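Local coordinates for protein quinone oxidoreductase (Thermus thermophilus, PDB 1IZ0) that probably reduces quinones with NADPH as the electron donor, and binds NADPH, at residues P94-E97 and G98-P101. Sequence-based numbering, arbitrary orientation.
Sequences PLPE and GLSP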
ATOM      1  N   PRO A  94       8.576   9.161 -12.402  1.00 31.12           N
ATOM      2  CA  PRO A  94       9.907   9.737 -12.167  1.00 30.70           C
ATOM      3  C   PRO A  94      10.229   9.780 -10.677  1.00 28.60           C
ATOM      4  O   PRO A  94       9.363  10.080  -9.850  1.00 27.93           O
ATOM      5  CB  PRO A  94       9.794  11.147 -12.761  1.00 30.84           C
ATOM      6  CG  PRO A  94       8.679  11.040 -13.733  1.00 31.54           C
ATOM      7  CD  PRO A  94       7.692  10.162 -13.021  1.00 32.34           C
ATOM      8  N   LEU A  95      11.481   9.498 -10.342  1.00 27.77           N
ATOM      9  CA  LEU A  95      11.915   9.487  -8.951  1.00 27.67           C
ATOM     10  C   LEU A  95      12.930  10.581  -8.680  1.00 27.21           C
ATOM     11  O   LEU A  95      13.637  11.016  -9.588  1.00 26.73           O
ATOM     12  CB  LEU A  95      12.531   8.126  -8.618  1.00 25.49           C
ATOM     13  CG  LEU A  95      11.631   6.914  -8.871  1.00 25.72           C
ATOM     14  CD1 LEU A  95      12.436   5.636  -8.763  1.00 27.09           C
ATOM     15  CD2 LEU A  95      10.497   6.907  -7.871  1.00 25.85           C
ATOM     16  N   PRO A  96      13.013  11.047  -7.423  1.00 28.51           N
ATOM     17  CA  PRO A  96      13.971  12.098  -7.066  1.00 29.03           C
ATOM     18  C   PRO A  96      15.367  11.491  -7.090  1.00 28.71           C
ATOM     19  O   PRO A  96      15.534  10.320  -6.762  1.00 27.77           O
ATOM     20  CB  PRO A  96      13.567  12.482  -5.642  1.00 29.38           C
ATOM     21  CG  PRO A  96      12.150  12.001  -5.519  1.00 31.87           C
ATOM     22  CD  PRO A  96      12.163  10.707  -6.270  1.00 28.09           C
ATOM     23  N   GLU A  97      16.362  12.283  -7.474  1.00 28.97           N
ATOM     24  CA  GLU A  97      17.735  11.802  -7.512  1.00 28.71           C
ATOM     25  C   GLU A  97      18.140  11.275  -6.146  1.00 28.50           C
ATOM     26  O   GLU A  97      17.819  11.878  -5.124  1.00 28.37           O
ATOM     27  CB  GLU A  97      18.675  12.942  -7.911  1.00 31.50           C
ATOM     28  CG  GLU A  97      18.481  13.401  -9.335  1.00 34.57           C
ATOM     29  CD  GLU A  97      18.895  12.334 -10.323  1.00 36.96           C
ATOM     30  OE1 GLU A  97      18.251  12.223 -11.392  1.00 37.43           O
ATOM     31  OE2 GLU A  97      19.874  11.609 -10.022  1.00 37.90           O
ATOM     32  N   GLY A  98      18.839  10.144  -6.128  1.00 28.32           N
ATOM     33  CA  GLY A  98      19.291   9.582  -4.869  1.00 29.22           C
ATOM     34  C   GLY A  98      18.346   8.626  -4.156  1.00 29.09           C
ATOM     35  O   GLY A  98      18.762   7.945  -3.215  1.00 30.55           O
ATOM     36  N   LEU A  99      17.082   8.575  -4.562  1.00 27.44           N
ATOM     37  CA  LEU A  99      16.146   7.663  -3.913  1.00 25.96           C
ATOM     38  C   LEU A  99      16.670   6.257  -4.177  1.00 24.65           C
ATOM     39  O   LEU A  99      16.971   5.918  -5.322  1.00 23.53           O
ATOM     40  CB  LEU A  99      14.742   7.783  -4.517  1.00 26.69           C
ATOM     41  CG  LEU A  99      13.541   8.052  -3.599  1.00 29.04           C
ATOM     42  CD1 LEU A  99      12.274   7.604  -4.318  1.00 28.41           C
ATOM     43  CD2 LEU A  99      13.675   7.319  -2.279  1.00 26.01           C
ATOM     44  N   SER A 100      16.787   5.444  -3.133  1.00 21.31           N
ATOM     45  CA  SER A 100      17.271   4.082  -3.321  1.00 21.82           C
ATOM     46  C   SER A 100      16.184   3.267  -4.016  1.00 20.84           C
ATOM     47  O   SER A 100      14.998   3.609  -3.956  1.00 18.14           O
ATOM     48  CB  SER A 100      17.602   3.428  -1.978  1.00 21.11           C
ATOM     49  OG  SER A 100      16.413   3.035  -1.315  1.00 24.38           O
ATOM     50  N   PRO A 101      16.575   2.184  -4.702  1.00 21.55           N
ATOM     51  CA  PRO A 101      15.604   1.336  -5.397  1.00 21.35           C
ATOM     52  C   PRO A 101      14.614   0.709  -4.416  1.00 21.36           C
ATOM     53  O   PRO A 101      13.428   0.560  -4.728  1.00 22.59           O
ATOM     54  CB  PRO A 101      16.486   0.280  -6.073  1.00 22.05           C
ATOM     55  CG  PRO A 101      17.750   1.024  -6.348  1.00 22.63           C
ATOM     56  CD  PRO A 101      17.954   1.787  -5.047  1.00 22.88           C
TER
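Leu99 packs alongside the Pro96 ring and across Leu95, and its CD1 methyl does most of the touching. That methyl lies 3.7 Å from CD of Pro96, the two side chains running side by side and pointing the same way, while Leu95, crossing Leu99 at about a right angle, brings its CD2 to 4.0 Å from the same CD1. Leu95 reaches it with CG set beside its own backbone N (chi1 -56°). A branched, apolar leucine suits this buried place: Leu99 also packs on Leu265 and, together with Leu95, on Ala104 of helix 101-105. Pro96 suits its place too, its ring giving a compact apolar surface while its carbonyl O stays available to the turn.

The backbone that carries these side chains makes a type II beta turn from Pro96 to Leu99, closed by a hydrogen bond of 3.2 Å from Leu99 N to Pro96 O. It is nearly straight at the hydrogen (164°), with the donor tilted 34° out of the carbonyl plane. Gly98 takes the third position with positive phi, where a CB would be jammed against the carbonyl O of Glu97.

The outer side of the turn is looser. Glu97 and Gly98 are exposed, and the Glu97 side chain, ending in a carboxylate suited to water, leaves the backbone away from the leucines. The turn links strand 93-94 to helix 101-105, whose N-cap is Ser100: its short hydroxyl side chain lets OG accept a hydrogen bond from Glu103 N.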